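Side-chain contacts in DNA mismatch repair protein MutS (Thermus aquaticus, PDB 1EWQ), which takes part in DNA mismatch repair, probably by recognising mispaired bases, and has a weak ATPase activity: residues A555-V560 against T565-N570; L578-G583 against F698-L703; N585-S590 against L711-R716. All blocks are in the same frame, centred on the assembly; numbering follows the deposited sequence.

Interaction 1. Residues A555-V560 against T565-N570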
loop_
_atom_site.group_PDB
_atom_site.type_symbol
_atom_site.label_atom_id
_atom_site.label_comp_id
_atom_site.label_asym_id
_atom_site.label_seq_id
_atom_site.Cartn_x
_atom_site.Cartn_y
_atom_site.Cartn_z
ATOM N N ALA C 555 0.736 35.000 -22.855
ATOM C CA ALA C 555 1.759 34.310 -22.083
ATOM C C ALA C 555 1.225 33.476 -20.926
ATOM O O ALA C 555 1.695 33.607 -19.793
ATOM C CB ALA C 555 2.794 35.324 -21.561
ATOM N N GLY C 556 0.254 32.611 -21.214
ATOM C CA GLY C 556 -0.293 31.757 -20.180
ATOM C C GLY C 556 0.595 30.543 -19.970
ATOM O O GLY C 556 1.356 30.164 -20.861
ATOM N N ARG C 557 0.506 29.934 -18.791
ATOM C CA ARG C 557 1.306 28.762 -18.479
ATOM C C ARG C 557 0.518 27.803 -17.591
ATOM O O ARG C 557 -0.388 28.217 -16.860
ATOM C CB ARG C 557 2.579 29.160 -17.738
ATOM C CG ARG C 557 2.976 30.616 -17.865
ATOM C CD ARG C 557 3.550 31.065 -16.553
ATOM N NE ARG C 557 3.084 32.383 -16.179
ATOM C CZ ARG C 557 3.040 32.830 -14.931
ATOM N NH1 ARG C 557 3.426 32.062 -13.926
ATOM N NH2 ARG C 557 2.630 34.059 -14.699
ATOM N N HIS C 558 0.871 26.521 -17.656
ATOM C CA HIS C 558 0.215 25.513 -16.839
ATOM C C HIS C 558 0.724 25.773 -15.419
ATOM O O HIS C 558 1.913 25.623 -15.143
ATOM C CB HIS C 558 0.609 24.110 -17.307
ATOM C CG HIS C 558 -0.197 23.016 -16.674
ATOM N ND1 HIS C 558 -0.222 22.802 -15.311
ATOM C CD2 HIS C 558 -1.001 22.069 -17.217
ATOM C CE1 HIS C 558 -1.000 21.768 -15.043
ATOM N NE2 HIS C 558 -1.485 21.305 -16.181
ATOM N N PRO C 559 -0.172 26.170 -14.500
ATOM C CA PRO C 559 0.189 26.465 -13.109
ATOM C C PRO C 559 0.875 25.339 -12.338
ATOM O O PRO C 559 1.563 25.595 -11.352
ATOM C CB PRO C 559 -1.145 26.869 -12.484
ATOM C CG PRO C 559 -2.147 26.052 -13.279
ATOM C CD PRO C 559 -1.634 26.232 -14.691
ATOM N N VAL C 560 0.697 24.099 -12.783
ATOM C CA VAL C 560 1.308 22.971 -12.093
ATOM C C VAL C 560 2.616 22.523 -12.734
ATOM O O VAL C 560 3.612 22.326 -12.043
ATOM C CB VAL C 560 0.337 21.778 -12.016
ATOM C CG1 VAL C 560 1.007 20.621 -11.297
ATOM C CG2 VAL C 560 -0.936 22.193 -11.286
ATOM N N THR C 565 9.326 22.577 -13.778
ATOM C CA THR C 565 10.121 22.642 -15.007
ATOM C C THR C 565 10.041 24.018 -15.652
ATOM O O THR C 565 9.114 24.777 -15.376
ATOM C CB THR C 565 9.621 21.624 -16.051
ATOM O OG1 THR C 565 9.505 20.335 -15.445
ATOM C CG2 THR C 565 10.596 21.526 -17.212
ATOM N N GLU C 566 11.016 24.344 -16.500
ATOM C CA GLU C 566 10.989 25.625 -17.207
ATOM C C GLU C 566 9.831 25.526 -18.187
ATOM O O GLU C 566 9.789 24.625 -19.030
ATOM C CB GLU C 566 12.285 25.883 -17.988
ATOM C CG GLU C 566 13.442 26.375 -17.144
ATOM C CD GLU C 566 13.881 25.344 -16.133
ATOM O OE1 GLU C 566 14.181 24.197 -16.548
ATOM O OE2 GLU C 566 13.924 25.674 -14.929
ATOM N N PHE C 567 8.894 26.454 -18.078
ATOM C CA PHE C 567 7.736 26.431 -18.943
ATOM C C PHE C 567 7.802 27.511 -20.004
ATOM O O PHE C 567 8.288 28.617 -19.751
ATOM C CB PHE C 567 6.468 26.616 -18.111
ATOM C CG PHE C 567 5.220 26.197 -18.819
ATOM C CD1 PHE C 567 4.793 24.878 -18.770
ATOM C CD2 PHE C 567 4.484 27.113 -19.559
ATOM C CE1 PHE C 567 3.657 24.475 -19.447
ATOM C CE2 PHE C 567 3.347 26.722 -20.239
ATOM C CZ PHE C 567 2.931 25.396 -20.183
ATOM N N VAL C 568 7.317 27.178 -21.195
ATOM C CA VAL C 568 7.275 28.130 -22.292
ATOM C C VAL C 568 5.853 28.688 -22.359
ATOM O O VAL C 568 4.914 27.973 -22.696
ATOM C CB VAL C 568 7.615 27.462 -23.637
ATOM C CG1 VAL C 568 7.445 28.465 -24.763
ATOM C CG2 VAL C 568 9.046 26.938 -23.609
ATOM N N PRO C 569 5.679 29.976 -22.025
ATOM C CA PRO C 569 4.349 30.589 -22.058
ATOM C C PRO C 569 3.758 30.602 -23.472
ATOM O O PRO C 569 4.486 30.509 -24.454
ATOM C CB PRO C 569 4.605 32.001 -21.520
ATOM C CG PRO C 569 5.819 31.824 -20.631
ATOM C CD PRO C 569 6.678 30.920 -21.497
ATOM N N ASN C 570 2.436 30.706 -23.567
ATOM C CA ASN C 570 1.766 30.735 -24.861
ATOM C C ASN C 570 0.524 31.586 -24.836
ATOM O O ASN C 570 -0.107 31.756 -23.798
ATOM C CB ASN C 570 1.400 29.325 -25.317
ATOM C CG ASN C 570 2.489 28.686 -26.136
ATOM O OD1 ASN C 570 2.844 29.181 -27.205
ATOM N ND2 ASN C 570 3.028 27.580 -25.644
#
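The ring of F567 lies against the backbone of R557 and H558, turned so that the amide nitrogen of H558 sits over one face, 3.4 Å above the ring plane and shifted toward the rim near CZ. CG of F567 stands anti to its own backbone nitrogen (chi1 -162°), which carries the ring across to the 555-560 segment. At its rim, near the ring plane, comes the carbonyl oxygen of G556, while CB of R557 approaches obliquely, 3.3 Å from CD2. CB of H558 touches the same ring at CE1, 3.7 Å away. The guanidinium of R557 is turned 58° from the phenyl plane and leads off to a salt bridge with E562 and to the carbonyl oxygens of Y540 and G541; CB, at the start of the side chain, packs on F567. In the fold, the two segments are the ends of the connection between strands 551-556 and 570-574, antiparallel neighbours in a four-stranded mixed sheet. One hydrogen-bonded antiparallel pair closes it: G556 N gives to N570 O (2.7 Å) and N570 N gives to G556 O (3.0 Å). Next to this pair P569 sets its CB against A555, CB to CB 3.8 Å, and its CA makes a CA-H...O contact with G556 O. An alanine in place of F567 is likely to leave the backbone at R557 and H558 without its aromatic cover and to open a gap toward T591 and Q595 of helix 589-603. The imidazole of H558 leads off to touch L598 of that helix, and its ND1 accepts the amide of V560 within the ring plane, a 3.0 Å bond that probably helps hold the ring's rotation. The side-chain amide of N570 bonds to V728 N and H726 O.

Interaction 2. Residues L578-G583 against F698-L703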
loop_
_atom_site.group_PDB
_atom_site.type_symbol
_atom_site.label_atom_id
_atom_site.label_comp_id
_atom_site.label_asym_id
_atom_site.label_seq_id
_atom_site.Cartn_x
_atom_site.Cartn_y
_atom_site.Cartn_z
ATOM N N LEU C 578 -13.921 26.996 -33.046
ATOM C CA LEU C 578 -13.451 25.617 -33.111
ATOM C C LEU C 578 -11.966 25.780 -33.427
ATOM O O LEU C 578 -11.599 26.092 -34.561
ATOM C CB LEU C 578 -14.133 24.877 -34.259
ATOM C CG LEU C 578 -13.996 23.359 -34.392
ATOM C CD1 LEU C 578 -13.880 23.032 -35.864
ATOM C CD2 LEU C 578 -12.798 22.828 -33.647
ATOM N N VAL C 579 -11.118 25.587 -32.424
ATOM C CA VAL C 579 -9.679 25.757 -32.595
ATOM C C VAL C 579 -8.949 24.435 -32.756
ATOM O O VAL C 579 -8.821 23.672 -31.806
ATOM C CB VAL C 579 -9.074 26.508 -31.379
ATOM C CG1 VAL C 579 -7.570 26.601 -31.514
ATOM C CG2 VAL C 579 -9.684 27.892 -31.268
ATOM N N LEU C 580 -8.463 24.164 -33.957
ATOM C CA LEU C 580 -7.743 22.923 -34.201
ATOM C C LEU C 580 -6.269 23.191 -33.991
ATOM O O LEU C 580 -5.757 24.232 -34.420
ATOM C CB LEU C 580 -7.963 22.442 -35.631
ATOM C CG LEU C 580 -9.395 22.114 -36.048
ATOM C CD1 LEU C 580 -9.430 21.948 -37.551
ATOM C CD2 LEU C 580 -9.874 20.840 -35.344
ATOM N N ILE C 581 -5.595 22.255 -33.324
ATOM C CA ILE C 581 -4.169 22.379 -33.064
ATOM C C ILE C 581 -3.449 21.159 -33.617
ATOM O O ILE C 581 -3.490 20.079 -33.029
ATOM C CB ILE C 581 -3.879 22.487 -31.553
ATOM C CG1 ILE C 581 -4.649 23.670 -30.971
ATOM C CG2 ILE C 581 -2.393 22.646 -31.322
ATOM C CD1 ILE C 581 -4.517 23.833 -29.476
ATOM N N THR C 582 -2.799 21.342 -34.758
ATOM C CA THR C 582 -2.065 20.266 -35.407
ATOM C C THR C 582 -0.601 20.288 -34.969
ATOM O O THR C 582 -0.173 21.189 -34.260
ATOM C CB THR C 582 -2.168 20.388 -36.955
ATOM O OG1 THR C 582 -2.031 21.763 -37.340
ATOM C CG2 THR C 582 -3.508 19.869 -37.439
ATOM N N GLY C 583 0.158 19.284 -35.388
ATOM C CA GLY C 583 1.555 19.210 -35.013
ATOM C C GLY C 583 1.822 17.909 -34.276
ATOM O O GLY C 583 0.882 17.228 -33.864
ATOM N N PHE C 698 -4.695 16.440 -40.775
ATOM C CA PHE C 698 -4.541 17.665 -41.554
ATOM C C PHE C 698 -5.878 17.891 -42.254
ATOM O O PHE C 698 -6.262 19.018 -42.546
ATOM C CB PHE C 698 -3.444 17.530 -42.619
ATOM C CG PHE C 698 -2.043 17.626 -42.081
ATOM C CD1 PHE C 698 -1.409 16.509 -41.534
ATOM C CD2 PHE C 698 -1.345 18.833 -42.141
ATOM C CE1 PHE C 698 -0.102 16.586 -41.058
ATOM C CE2 PHE C 698 -0.031 18.921 -41.664
ATOM C CZ PHE C 698 0.591 17.792 -41.122
ATOM N N GLU C 699 -6.584 16.796 -42.517
ATOM C CA GLU C 699 -7.865 16.881 -43.186
ATOM C C GLU C 699 -8.837 17.810 -42.445
ATOM O O GLU C 699 -9.610 18.523 -43.078
ATOM C CB GLU C 699 -8.473 15.476 -43.385
ATOM C CG GLU C 699 -8.069 14.445 -42.350
ATOM C CD GLU C 699 -6.686 13.851 -42.602
ATOM O OE1 GLU C 699 -6.567 12.871 -43.382
ATOM O OE2 GLU C 699 -5.722 14.381 -42.020
ATOM N N LEU C 700 -8.780 17.831 -41.116
ATOM C CA LEU C 700 -9.672 18.696 -40.335
ATOM C C LEU C 700 -9.320 20.179 -40.472
ATOM O O LEU C 700 -10.183 21.041 -40.315
ATOM C CB LEU C 700 -9.639 18.314 -38.852
ATOM C CG LEU C 700 -10.201 16.940 -38.464
ATOM C CD1 LEU C 700 -10.165 16.772 -36.938
ATOM C CD2 LEU C 700 -11.621 16.822 -38.957
ATOM N N THR C 701 -8.058 20.474 -40.775
ATOM C CA THR C 701 -7.616 21.867 -40.905
ATOM C C THR C 701 -8.239 22.652 -42.062
ATOM O O THR C 701 -8.217 23.883 -42.060
ATOM C CB THR C 701 -6.089 21.961 -41.071
ATOM O OG1 THR C 701 -5.718 21.493 -42.371
ATOM C CG2 THR C 701 -5.382 21.119 -40.009
ATOM N N ALA C 702 -8.807 21.959 -43.040
ATOM C CA ALA C 702 -9.391 22.653 -44.184
ATOM C C ALA C 702 -10.915 22.630 -44.312
ATOM O O ALA C 702 -11.442 22.884 -45.388
ATOM C CB ALA C 702 -8.764 22.121 -45.467
ATOM N N LEU C 703 -11.634 22.350 -43.235
ATOM C CA LEU C 703 -13.089 22.312 -43.336
ATOM C C LEU C 703 -13.667 23.686 -43.676
ATOM O O LEU C 703 -13.025 24.716 -43.450
ATOM C CB LEU C 703 -13.690 21.793 -42.030
ATOM C CG LEU C 703 -13.230 20.386 -41.653
ATOM C CD1 LEU C 703 -13.827 19.983 -40.310
ATOM C CD2 LEU C 703 -13.646 19.418 -42.743
#
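Strand 578-582 runs past the short, weakly bonded helix 698-701, the backbones coming nearest at L580 and T701, whose CA atoms are 6.8 Å apart, and at T582 and F698. Alternate strand residues L580 and T582 direct their side chains toward the helix. One branch of L580 does the touching: CD1 lies 3.9 Å from CB of L700 and also meets the backbone between L700 and T701. The methyl of T701 is aimed at that of T582, which it meets from the flank, CG2 to CG2 at 3.4 Å, tighter than usual for two carbons, with the side chains crossing at about a right angle. In each threonine the hydroxyl lies between backbone nitrogen and carbonyl carbon (chi1 42° in T582, 72° in T701) and CG2 stands anti to the carbonyl carbon, on the side where the methyls come together. The hydroxyls have other partners: T701 OG1 gives to F698 O, a very short contact as modelled, and that oxygen also accepts T701 N, while T582 OG1 pairs with A733 N. L700 reaches on to A677 and T678 of helix 670-687 and to F693, and E699 bonds to S670 of the second subunit. Apolar packing of a helix on the central sheet is a feature of P-loop NTPase domains, and here the strand is the one that leads into the predicted ATP-binding loop at G583.

Interaction 3. Residues N585-S590 against L711-R716. With SO4 (sulfate ion), chain E.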
loop_
_atom_site.group_PDB
_atom_site.type_symbol
_atom_site.label_atom_id
_atom_site.label_comp_id
_atom_site.label_asym_id
_atom_site.label_seq_id
_atom_site.Cartn_x
_atom_site.Cartn_y
_atom_site.Cartn_z
ATOM N N ASN C 585 3.245 15.162 -31.296
ATOM C CA ASN C 585 3.104 15.035 -29.858
ATOM C C ASN C 585 4.479 15.386 -29.269
ATOM O O ASN C 585 5.450 15.548 -30.008
ATOM C CB ASN C 585 2.715 13.599 -29.504
ATOM C CG ASN C 585 1.344 13.226 -30.027
ATOM O OD1 ASN C 585 0.329 13.750 -29.560
ATOM N ND2 ASN C 585 1.304 12.320 -30.997
HETATM N N MSE C 586 4.557 15.507 -27.949
HETATM C CA MSE C 586 5.811 15.852 -27.282
HETATM C C MSE C 586 6.183 17.320 -27.498
HETATM O O MSE C 586 7.299 17.731 -27.199
HETATM C CB MSE C 586 6.958 14.956 -27.776
HETATM C CG MSE C 586 6.781 13.475 -27.461
HETATM SE SE MSE C 586 8.285 12.402 -28.070
HETATM C CE MSE C 586 7.884 12.430 -29.945
ATOM N N ALA C 587 5.251 18.105 -28.025
ATOM C CA ALA C 587 5.494 19.523 -28.250
ATOM C C ALA C 587 4.552 20.367 -27.395
ATOM O O ALA C 587 4.295 21.527 -27.708
ATOM C CB ALA C 587 5.310 19.863 -29.722
ATOM N N GLY C 588 4.019 19.763 -26.333
ATOM C CA GLY C 588 3.140 20.472 -25.417
ATOM C C GLY C 588 1.718 20.809 -25.843
ATOM O O GLY C 588 1.140 21.760 -25.317
ATOM N N LYS C 589 1.135 20.047 -26.767
ATOM C CA LYS C 589 -0.227 20.343 -27.198
ATOM C C LYS C 589 -1.202 20.089 -26.058
ATOM O O LYS C 589 -2.062 20.927 -25.769
ATOM C CB LYS C 589 -0.631 19.513 -28.436
ATOM C CG LYS C 589 0.236 19.787 -29.670
ATOM C CD LYS C 589 -0.483 19.513 -31.004
ATOM C CE LYS C 589 -0.874 18.060 -31.156
ATOM N NZ LYS C 589 -1.515 17.812 -32.474
ATOM N N SER C 590 -1.053 18.946 -25.394
ATOM C CA SER C 590 -1.946 18.596 -24.294
ATOM C C SER C 590 -1.845 19.550 -23.123
ATOM O O SER C 590 -2.854 19.902 -22.512
ATOM C CB SER C 590 -1.673 17.180 -23.814
ATOM O OG SER C 590 -2.126 16.267 -24.787
ATOM N N LEU C 711 -4.203 26.402 -35.432
ATOM C CA LEU C 711 -3.012 26.647 -34.637
ATOM C C LEU C 711 -2.209 25.349 -34.754
ATOM O O LEU C 711 -2.733 24.325 -35.195
ATOM C CB LEU C 711 -3.351 26.914 -33.163
ATOM C CG LEU C 711 -4.014 28.234 -32.767
ATOM C CD1 LEU C 711 -4.140 28.288 -31.248
ATOM C CD2 LEU C 711 -3.180 29.412 -33.258
ATOM N N HIS C 712 -0.938 25.389 -34.373
ATOM C CA HIS C 712 -0.108 24.200 -34.446
ATOM C C HIS C 712 1.199 24.380 -33.707
ATOM O O HIS C 712 1.570 25.489 -33.310
ATOM C CB HIS C 712 0.202 23.830 -35.912
ATOM C CG HIS C 712 1.232 24.709 -36.564
ATOM N ND1 HIS C 712 0.988 26.022 -36.906
ATOM C CD2 HIS C 712 2.516 24.466 -36.919
ATOM C CE1 HIS C 712 2.076 26.549 -37.442
ATOM N NE2 HIS C 712 3.018 25.625 -37.458
ATOM N N VAL C 713 1.878 23.262 -33.506
ATOM C CA VAL C 713 3.179 23.265 -32.877
ATOM C C VAL C 713 4.063 22.580 -33.906
ATOM O O VAL C 713 3.570 21.860 -34.777
ATOM C CB VAL C 713 3.183 22.483 -31.549
ATOM C CG1 VAL C 713 2.400 23.268 -30.495
ATOM C CG2 VAL C 713 2.577 21.106 -31.752
ATOM N N ALA C 714 5.363 22.803 -33.818
ATOM C CA ALA C 714 6.262 22.212 -34.784
ATOM C C ALA C 714 7.498 21.597 -34.159
ATOM O O ALA C 714 7.874 21.913 -33.024
ATOM C CB ALA C 714 6.669 23.269 -35.813
ATOM N N ALA C 715 8.112 20.695 -34.915
ATOM C CA ALA C 715 9.339 20.046 -34.498
ATOM C C ALA C 715 10.376 20.598 -35.464
ATOM O O ALA C 715 10.026 21.082 -36.544
ATOM C CB ALA C 715 9.225 18.542 -34.646
ATOM N N ARG C 716 11.642 20.540 -35.077
ATOM C CA ARG C 716 12.714 21.046 -35.920
ATOM C C ARG C 716 13.828 20.018 -36.040
ATOM O O ARG C 716 14.362 19.552 -35.036
ATOM C CB ARG C 716 13.275 22.329 -35.321
ATOM C CG ARG C 716 13.127 23.550 -36.204
ATOM C CD ARG C 716 14.108 23.530 -37.361
ATOM N NE ARG C 716 14.108 24.811 -38.067
ATOM C CZ ARG C 716 14.862 25.086 -39.130
ATOM N NH1 ARG C 716 15.683 24.165 -39.622
ATOM N NH2 ARG C 716 14.799 26.285 -39.701
HETATM S S SO4 E . 1.057 15.892 -26.391
HETATM O O1 SO4 E . 0.024 15.008 -25.814
HETATM O O2 SO4 E . 2.361 15.208 -26.317
HETATM O O3 SO4 E . 0.750 16.183 -27.802
HETATM O O4 SO4 E . 1.141 17.154 -25.642
#
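The phosphate-binding loop (Walker A motif) of the predicted ATP site packs here on strand 708-716 through a single valine. V713 pushes its CG2 branch between A587 and K589: this methyl is 3.6 Å from CB of A587 and a tight 3.4 Å from CG of K589, with CD of the lysine nearly as close. With CG1 of V713 anti to the carbonyl carbon (chi1 -71°), CG2 falls between the backbone nitrogen and the carbonyl carbon, and from there it bears on both loop residues, while CG1 lies nearer the carbonyl oxygen of A587. The lysine crosses the valine obliquely and packs with its CG and CD. Its chain bends at chi3 (-63°), and NZ ends in hydrogen bonds to the carbonyl oxygens of I581 and G583, at the end of the strand before the loop. Strand, loop and helix follow one another as in other P-loop NTPases: strand 578-582 leads into the loop, G588 takes the N-cap position, and helix 589-603 begins at K589. A sulfate, probably from the crystallisation liquor, is held by this loop, consistent with a place for a phosphate of ATP. M586 N gives a nearly straight bond to its O2 (2.8 Å, 175°), S590 N bonds to O4 (2.8 Å), and the hydroxyl of S590 reaches O1 at 2.7 Å. Amides of the loop and of the helix start would probably favour such an anion. G635 and G667 of the second subunit pack on M586 and N585 respectively.

Interactions 2 and 3 share one sheet: strands 578-582 and 708-716 are neighbours in it, and L580 O lies 2.9 Å from L711 N, a probable hydrogen bond between them. The lysine of the phosphate loop also joins the two through its probable hydrogen bond to G583 O, and their centres are 13 Å apart. The predicted ATP-binding loop thus follows one of these strands and packs on the other. Interaction 1 belongs to a separate four-stranded sheet; its centre is 14 Å from that of interaction 3, yet the side chain of N570 comes within about 7 Å of G588. The nearest atoms of all three lie over 40 Å from the bound DNA.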